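Local coordinates for protein CyaY (Psychromonas ingrahamii, PDB 4HS5) that probably takes part in iron-sulfur cluster assembly, possibly as a regulator, and probably binds ferrous and ferric iron, at residues Gln15-Lys20 and Leu37-Glu42; Thr45-Asn50 and Thr87-Ala92. All coordinates share one frame; numbering follows the deposited sequence.

Interaction 1. Residues Gln15-Lys20 and Leu37-Glu42; sequences QKIEEK and LTLEFE
Ile17, on the long helix 3-24, meets Leu37 and Leu39 of strand 36-41 in a largely buried, apolar helix-on-sheet contact. No hydrogen bond links the two segments; helix 15-20 and strand 37-41 run in nearly the same direction (22°), with their axes 10.9 Å apart at closest approach, and side chains fill the gap. Ile17 turns CG1 anti to its carbonyl carbon (chi1 -69°), which leaves CG2 anti to the backbone N, and presents two methyls to one methyl of Leu37: CD1 lies 4.1 Å from Leu37 CD2, and CG2 approaches the same carbon equally closely. The two side chains pass alongside each other in opposite directions. Farther along the strand, Ile17 CG2 reaches Leu39 CD1 at a looser 4.4 Å. Glu18 flanks this group: its extended chain crosses Leu37 at a slant and brings OE2 to 3.8 Å from Leu37 CD1, a polar oxygen lying against a methyl. Ile17 also touches Ile49, Phe85 and Phe103, so it sits where the sheet, the second helix 85-97 and the C-terminal tail converge. An N-terminal helix laid over the apolar face of an antiparallel sheet is a hallmark of the frataxin fold.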
ATOM      1  N   GLN A  15       1.800   8.886  -0.341  1.00  5.54           N
ATOM      2  CA  GLN A  15       2.774   9.668   0.415  1.00  7.62           C
ATOM      3  C   GLN A  15       2.952   9.163   1.849  1.00  7.66           C
ATOM      4  O   GLN A  15       4.063   9.220   2.378  1.00  6.56           O
ATOM      5  CB  GLN A  15       2.422  11.155   0.404  1.00 11.50           C
ATOM      6  CG  GLN A  15       2.545  11.784  -0.966  1.00 12.39           C
ATOM      7  CD  GLN A  15       2.695  13.287  -0.903  1.00 15.33           C
ATOM      8  OE1 GLN A  15       1.978  13.965  -0.169  1.00 17.20           O
ATOM      9  NE2 GLN A  15       3.631  13.818  -1.681  1.00 13.10           N
ATOM     10  N   LYS A  16       1.880   8.671   2.473  1.00  5.26           N
ATOM     11  CA  LYS A  16       1.966   8.068   3.814  1.00  6.11           C
ATOM     12  C   LYS A  16       2.876   6.843   3.770  1.00  7.38           C
ATOM     13  O   LYS A  16       3.719   6.643   4.642  1.00  8.05           O
ATOM     14  CB  LYS A  16       0.574   7.678   4.315  1.00  7.54           C
ATOM     15  CG  LYS A  16       0.517   7.121   5.736  1.00 12.98           C
ATOM     16  CD  LYS A  16      -0.944   6.928   6.140  1.00 21.68           C
ATOM     17  CE  LYS A  16      -1.099   6.605   7.621  1.00 33.93           C
ATOM     18  NZ  LYS A  16      -1.233   7.818   8.478  1.00 32.91           N
ATOM     19  N   ILE A  17       2.736   6.033   2.730  1.00  5.67           N
ATOM     20  CA  ILE A  17       3.569   4.846   2.612  1.00  8.17           C
ATOM     21  C   ILE A  17       5.029   5.264   2.490  1.00  7.00           C
ATOM     22  O   ILE A  17       5.894   4.721   3.190  1.00  7.55           O
ATOM     23  CB  ILE A  17       3.143   3.977   1.422  1.00  5.42           C
ATOM     24  CG1 ILE A  17       1.780   3.339   1.696  1.00  7.37           C
ATOM     25  CG2 ILE A  17       4.184   2.900   1.153  1.00  6.43           C
ATOM     26  CD1 ILE A  17       1.139   2.754   0.441  1.00  6.85           C
ATOM     27  N   GLU A  18       5.305   6.250   1.643  1.00  6.85           N
ATOM     28  CA  GLU A  18       6.662   6.751   1.428  1.00  7.78           C
ATOM     29  C   GLU A  18       7.260   7.370   2.686  1.00  8.32           C
ATOM     30  O   GLU A  18       8.404   7.082   3.048  1.00 11.04           O
ATOM     31  CB  GLU A  18       6.675   7.748   0.273  1.00 10.34           C
ATOM     32  CG  GLU A  18       6.342   7.075  -1.030  1.00 10.43           C
ATOM     33  CD  GLU A  18       5.974   8.043  -2.118  1.00 19.54           C
ATOM     34  OE1 GLU A  18       5.965   9.265  -1.859  1.00 21.21           O
ATOM     35  OE2 GLU A  18       5.683   7.569  -3.234  1.00 23.15           O
ATOM     36  N   GLU A  19       6.487   8.224   3.339  1.00  8.05           N
ATOM     37  CA  GLU A  19       6.941   8.860   4.562  1.00 10.63           C
ATOM     38  C   GLU A  19       7.202   7.847   5.676  1.00 11.94           C
ATOM     39  O   GLU A  19       8.203   7.973   6.385  1.00 12.62           O
ATOM     40  CB  GLU A  19       5.932   9.916   5.006  1.00 11.82           C
ATOM     41  CG  GLU A  19       6.401  10.763   6.168  1.00 12.68           C
ATOM     42  CD  GLU A  19       6.224  10.047   7.478  1.00 20.12           C
ATOM     43  OE1 GLU A  19       5.334   9.179   7.542  1.00 16.98           O
ATOM     44  OE2 GLU A  19       6.985  10.322   8.427  1.00 18.05           O
ATOM     45  N   LYS A  20       6.312   6.865   5.841  1.00 12.66           N
ATOM     46  CA  LYS A  20       6.461   5.870   6.911  1.00 12.02           C
ATOM     47  C   LYS A  20       7.676   4.983   6.698  1.00 15.04           C
ATOM     48  O   LYS A  20       8.307   4.567   7.670  1.00 13.33           O
ATOM     49  CB  LYS A  20       5.208   5.017   7.070  1.00 10.45           C
ATOM     50  CG  LYS A  20       4.031   5.746   7.697  1.00 12.27           C
ATOM     51  CD  LYS A  20       4.282   6.057   9.172  1.00 17.27           C
ATOM     52  CE  LYS A  20       3.219   7.005   9.698  1.00 21.15           C
ATOM     53  NZ  LYS A  20       3.207   7.096  11.187  1.00 24.37           N
ATOM     54  N   LEU A  37       2.925   1.994  -7.548  1.00  8.08           N
ATOM     55  CA  LEU A  37       3.943   2.222  -6.538  1.00  8.31           C
ATOM     56  C   LEU A  37       4.556   0.873  -6.213  1.00  7.70           C
ATOM     57  O   LEU A  37       3.877  -0.009  -5.689  1.00  7.60           O
ATOM     58  CB  LEU A  37       3.333   2.871  -5.289  1.00  7.50           C
ATOM     59  CG  LEU A  37       4.236   3.059  -4.063  1.00  8.05           C
ATOM     60  CD1 LEU A  37       5.389   4.004  -4.391  1.00 11.32           C
ATOM     61  CD2 LEU A  37       3.456   3.566  -2.865  1.00 11.49           C
ATOM     62  N   THR A  38       5.831   0.702  -6.549  1.00  6.67           N
ATOM     63  CA  THR A  38       6.515  -0.559  -6.329  1.00  7.49           C
ATOM     64  C   THR A  38       7.456  -0.456  -5.149  1.00  8.27           C
ATOM     65  O   THR A  38       8.254   0.473  -5.057  1.00 11.04           O
ATOM     66  CB  THR A  38       7.293  -0.974  -7.578  1.00  8.39           C
ATOM     67  OG1 THR A  38       6.368  -1.161  -8.658  1.00 11.32           O
ATOM     68  CG2 THR A  38       8.047  -2.275  -7.339  1.00 16.72           C
ATOM     69  N   LEU A  39       7.341  -1.412  -4.232  1.00  7.27           N
ATOM     70  CA  LEU A  39       8.250  -1.481  -3.099  1.00  6.26           C
ATOM     71  C   LEU A  39       9.187  -2.652  -3.335  1.00  8.67           C
ATOM     72  O   LEU A  39       8.732  -3.751  -3.651  1.00  9.49           O
ATOM     73  CB  LEU A  39       7.460  -1.705  -1.813  1.00  7.30           C
ATOM     74  CG  LEU A  39       6.315  -0.732  -1.531  1.00  6.65           C
ATOM     75  CD1 LEU A  39       5.705  -1.002  -0.178  1.00 10.10           C
ATOM     76  CD2 LEU A  39       6.817   0.697  -1.618  1.00  9.78           C
ATOM     77  N   GLU A  40      10.487  -2.431  -3.197  1.00 11.64           N
ATOM     78  CA  GLU A  40      11.433  -3.537  -3.313  1.00 11.27           C
ATOM     79  C   GLU A  40      12.278  -3.695  -2.058  1.00 11.74           C
ATOM     80  O   GLU A  40      12.727  -2.719  -1.457  1.00 12.40           O
ATOM     81  CB  GLU A  40      12.329  -3.402  -4.547  1.00 16.94           C
ATOM     82  CG  GLU A  40      13.331  -4.555  -4.681  1.00 20.52           C
ATOM     83  CD  GLU A  40      13.934  -4.672  -6.068  1.00 34.70           C
ATOM     84  OE1 GLU A  40      13.522  -3.911  -6.970  1.00 32.12           O
ATOM     85  OE2 GLU A  40      14.813  -5.545  -6.253  1.00 34.18           O
ATOM     86  N   PHE A  41      12.488  -4.946  -1.681  1.00 12.65           N
ATOM     87  CA  PHE A  41      13.280  -5.275  -0.517  1.00 15.11           C
ATOM     88  C   PHE A  41      14.665  -5.759  -0.971  1.00 12.10           C
ATOM     89  O   PHE A  41      14.881  -6.033  -2.154  1.00 15.05           O
ATOM     90  CB  PHE A  41      12.530  -6.318   0.307  1.00 15.92           C
ATOM     91  CG  PHE A  41      11.088  -5.942   0.570  1.00 17.77           C
ATOM     92  CD1 PHE A  41      10.781  -4.885   1.411  1.00 18.11           C
ATOM     93  CD2 PHE A  41      10.050  -6.634  -0.041  1.00 14.26           C
ATOM     94  CE1 PHE A  41       9.461  -4.522   1.651  1.00 17.70           C
ATOM     95  CE2 PHE A  41       8.724  -6.281   0.197  1.00 15.82           C
ATOM     96  CZ  PHE A  41       8.430  -5.221   1.037  1.00 19.46           C
ATOM     97  N   GLU A  42      15.622  -5.834  -0.059  1.00 20.72           N
ATOM     98  CA  GLU A  42      16.951  -6.201  -0.528  1.00 21.20           C
ATOM     99  C   GLU A  42      17.072  -7.679  -0.895  1.00 21.73           C
ATOM    100  O   GLU A  42      18.015  -8.066  -1.582  1.00 25.03           O
ATOM    101  CB  GLU A  42      18.064  -5.730   0.405  1.00 31.27           C
ATOM    102  CG  GLU A  42      17.787  -5.873   1.871  1.00 27.57           C
ATOM    103  CD  GLU A  42      18.963  -5.385   2.685  1.00 39.45           C
ATOM    104  OE1 GLU A  42      19.937  -4.899   2.066  1.00 41.55           O
ATOM    105  OE2 GLU A  42      18.915  -5.489   3.928  1.00 40.02           O
TER

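Interaction 2. Residues Thr45-Asn50 and Thr87-Ala92; sequences TKLIIN and TFLSAA
Leu47, on strand 46-52, touches Leu89 and Ala92 of helix 85-97, joining the sheet to the second of the two helices in the frataxin alpha/beta sandwich. All three residues are buried, and the contact is purely apolar, without a hydrogen bond between the segments. Leu47 and Ile49, two positions apart on the strand, both point toward the helix; Leu89 and Ala92, three positions apart, lie less than one turn from each other on it. Leu47 holds CG anti to its carbonyl carbon (chi1 -66°), and of its two methyls CD1 does the touching. Leu89 takes the other course: its CA-CB bond points neither straight at the strand nor away from it, but with CG anti to the backbone N (chi1 -176°) the isobutyl group swings over and its end comes nearer. The two leucines cross at an angle. Ala92, by contrast, points its CB toward the strand, and here the backbones are nearest, the CA atoms of Leu47 and Ala92 being 8.4 Å apart. Ile93 and Gln96 continue the helix surface against Leu47, and Phe103 of the C-terminal tail packs on Leu89. One methyl thus serves both helix partners: Leu47 CD1 lies 3.7 Å from Leu89 CD1 and 4.1 Å from Ala92 CB.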
ATOM      1  N   THR A  45      12.601  -9.319  -3.582  1.00 14.34           N
ATOM      2  CA  THR A  45      11.148  -9.467  -3.678  1.00 14.41           C
ATOM      3  C   THR A  45      10.495  -8.086  -3.715  1.00 13.67           C
ATOM      4  O   THR A  45      11.121  -7.074  -3.387  1.00 14.36           O
ATOM      5  CB  THR A  45      10.539 -10.325  -2.543  1.00 12.39           C
ATOM      6  OG1 THR A  45      10.706  -9.679  -1.275  1.00 16.91           O
ATOM      7  CG2 THR A  45      11.201 -11.703  -2.505  1.00 18.48           C
ATOM      8  N   LYS A  46       9.234  -8.046  -4.122  1.00 12.41           N
ATOM      9  CA  LYS A  46       8.544  -6.773  -4.293  1.00 13.30           C
ATOM     10  C   LYS A  46       7.109  -6.822  -3.798  1.00  8.72           C
ATOM     11  O   LYS A  46       6.530  -7.887  -3.604  1.00  9.65           O
ATOM     12  CB  LYS A  46       8.519  -6.382  -5.774  1.00 15.12           C
ATOM     13  CG  LYS A  46       9.867  -6.207  -6.435  1.00 21.53           C
ATOM     14  CD  LYS A  46       9.673  -5.960  -7.920  1.00 30.44           C
ATOM     15  CE  LYS A  46      10.998  -5.805  -8.647  1.00 41.43           C
ATOM     16  NZ  LYS A  46      10.785  -5.469 -10.094  1.00 46.89           N
ATOM     17  N   LEU A  47       6.534  -5.638  -3.592  1.00  7.92           N
ATOM     18  CA  LEU A  47       5.092  -5.486  -3.427  1.00  7.21           C
ATOM     19  C   LEU A  47       4.676  -4.453  -4.455  1.00  7.40           C
ATOM     20  O   LEU A  47       5.375  -3.470  -4.663  1.00  8.96           O
ATOM     21  CB  LEU A  47       4.743  -4.979  -2.026  1.00  6.14           C
ATOM     22  CG  LEU A  47       5.064  -5.923  -0.865  1.00 10.60           C
ATOM     23  CD1 LEU A  47       4.794  -5.294   0.485  1.00 12.17           C
ATOM     24  CD2 LEU A  47       4.270  -7.198  -1.015  1.00 10.15           C
ATOM     25  N   ILE A  48       3.544  -4.670  -5.111  1.00  5.41           N
ATOM     26  CA  ILE A  48       3.113  -3.754  -6.149  1.00  8.43           C
ATOM     27  C   ILE A  48       1.787  -3.150  -5.743  1.00  5.71           C
ATOM     28  O   ILE A  48       0.822  -3.865  -5.499  1.00  5.42           O
ATOM     29  CB  ILE A  48       2.928  -4.456  -7.496  1.00  9.56           C
ATOM     30  CG1 ILE A  48       4.205  -5.189  -7.893  1.00 12.36           C
ATOM     31  CG2 ILE A  48       2.561  -3.429  -8.570  1.00 11.42           C
ATOM     32  CD1 ILE A  48       3.996  -6.186  -9.017  1.00 14.74           C
ATOM     33  N   ILE A  49       1.741  -1.824  -5.675  1.00  6.12           N
ATOM     34  CA  ILE A  49       0.529  -1.103  -5.309  1.00  5.21           C
ATOM     35  C   ILE A  49       0.036  -0.362  -6.547  1.00  6.98           C
ATOM     36  O   ILE A  49       0.824   0.186  -7.312  1.00  7.16           O
ATOM     37  CB  ILE A  49       0.799  -0.142  -4.143  1.00  5.87           C
ATOM     38  CG1 ILE A  49       1.179  -0.946  -2.911  1.00  9.04           C
ATOM     39  CG2 ILE A  49      -0.420   0.724  -3.847  1.00  7.35           C
ATOM     40  CD1 ILE A  49       1.932  -0.157  -1.890  1.00 10.62           C
ATOM     41  N   ASN A  50      -1.267  -0.390  -6.767  1.00  7.51           N
ATOM     42  CA  ASN A  50      -1.840   0.233  -7.945  1.00 10.14           C
ATOM     43  C   ASN A  50      -3.094   0.997  -7.564  1.00 10.68           C
ATOM     44  O   ASN A  50      -3.711   0.723  -6.538  1.00 12.36           O
ATOM     45  CB  ASN A  50      -2.154  -0.840  -8.982  1.00  9.29           C
ATOM     46  CG  ASN A  50      -2.233  -0.290 -10.381  1.00 11.95           C
ATOM     47  OD1 ASN A  50      -2.424   0.911 -10.585  1.00 15.64           O
ATOM     48  ND2 ASN A  50      -2.107  -1.174 -11.366  1.00 13.97           N
ATOM     49  N   THR A  87      -2.212  -1.993   8.018  1.00 11.43           N
ATOM     50  CA  THR A  87      -1.948  -3.129   8.897  1.00 10.55           C
ATOM     51  C   THR A  87      -1.445  -4.310   8.067  1.00  7.93           C
ATOM     52  O   THR A  87      -0.442  -4.952   8.392  1.00  9.43           O
ATOM     53  CB  THR A  87      -3.233  -3.536   9.655  1.00 10.54           C
ATOM     54  OG1 THR A  87      -3.667  -2.434  10.464  1.00 22.25           O
ATOM     55  CG2 THR A  87      -2.968  -4.729  10.550  1.00 15.83           C
ATOM     56  N   PHE A  88      -2.138  -4.569   6.966  1.00 10.40           N
ATOM     57  CA  PHE A  88      -1.784  -5.693   6.121  1.00  7.98           C
ATOM     58  C   PHE A  88      -0.435  -5.471   5.431  1.00  7.69           C
ATOM     59  O   PHE A  88       0.354  -6.402   5.259  1.00 10.15           O
ATOM     60  CB  PHE A  88      -2.892  -5.920   5.093  1.00  8.39           C
ATOM     61  CG  PHE A  88      -2.703  -7.162   4.275  1.00  9.66           C
ATOM     62  CD1 PHE A  88      -3.080  -8.400   4.769  1.00 14.34           C
ATOM     63  CD2 PHE A  88      -2.143  -7.086   3.015  1.00 10.95           C
ATOM     64  CE1 PHE A  88      -2.902  -9.544   4.009  1.00 19.80           C
ATOM     65  CE2 PHE A  88      -1.959  -8.221   2.249  1.00 14.31           C
ATOM     66  CZ  PHE A  88      -2.348  -9.452   2.751  1.00 13.74           C
ATOM     67  N   LEU A  89      -0.168  -4.230   5.034  1.00  6.08           N
ATOM     68  CA  LEU A  89       1.067  -3.886   4.353  1.00  7.63           C
ATOM     69  C   LEU A  89       2.262  -4.094   5.273  1.00  6.33           C
ATOM     70  O   LEU A  89       3.270  -4.673   4.865  1.00  8.70           O
ATOM     71  CB  LEU A  89       1.009  -2.432   3.855  1.00  5.94           C
ATOM     72  CG  LEU A  89       2.217  -1.992   3.046  1.00  9.28           C
ATOM     73  CD1 LEU A  89       2.353  -2.892   1.837  1.00 11.84           C
ATOM     74  CD2 LEU A  89       2.068  -0.542   2.612  1.00  8.76           C
ATOM     75  N   SER A  90       2.143  -3.663   6.526  1.00  7.74           N
ATOM     76  CA  SER A  90       3.194  -3.927   7.512  1.00  8.36           C
ATOM     77  C   SER A  90       3.457  -5.419   7.663  1.00  7.00           C
ATOM     78  O   SER A  90       4.614  -5.841   7.722  1.00 10.52           O
ATOM     79  CB  SER A  90       2.797  -3.377   8.878  1.00  8.17           C
ATOM     80  OG  SER A  90       2.747  -1.967   8.857  1.00 11.45           O
ATOM     81  N   ALA A  91       2.389  -6.208   7.729  1.00  8.02           N
ATOM     82  CA  ALA A  91       2.519  -7.658   7.905  1.00  9.91           C
ATOM     83  C   ALA A  91       3.197  -8.255   6.682  1.00 18.16           C
ATOM     84  O   ALA A  91       4.061  -9.123   6.811  1.00 16.22           O
ATOM     85  CB  ALA A  91       1.168  -8.294   8.138  1.00 11.34           C
ATOM     86  N   ALA A  92       2.821  -7.783   5.496  1.00 11.22           N
ATOM     87  CA  ALA A  92       3.425  -8.295   4.266  1.00 13.75           C
ATOM     88  C   ALA A  92       4.911  -7.979   4.176  1.00 17.22           C
ATOM     89  O   ALA A  92       5.711  -8.838   3.800  1.00 19.03           O
ATOM     90  CB  ALA A  92       2.689  -7.763   3.040  1.00 14.91           C
TER

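How the interactions relate
Interactions 1 and 2 lie about 9 Å apart, centre to centre, and follow one another along the chain, the first closing before the second opens. Their strands, 36-41 and 46-52, are consecutive in sequence and antiparallel neighbours in the one sheet, zipped by probable backbone hydrogen bonds from Leu37 N to Ile49 O (2.8 Å) and from Leu39 N to Leu47 O (2.9 Å). Interaction 1 packs helix 3-24 on the sheet and interaction 2 packs helix 85-97 on it, although each strand also touches the other helix. Phe41, touching Leu47 as well as Gln96 and Ser97, helps knit the two sites into one hydrophobic core, in which both helices meet the second and third strands of the sheet.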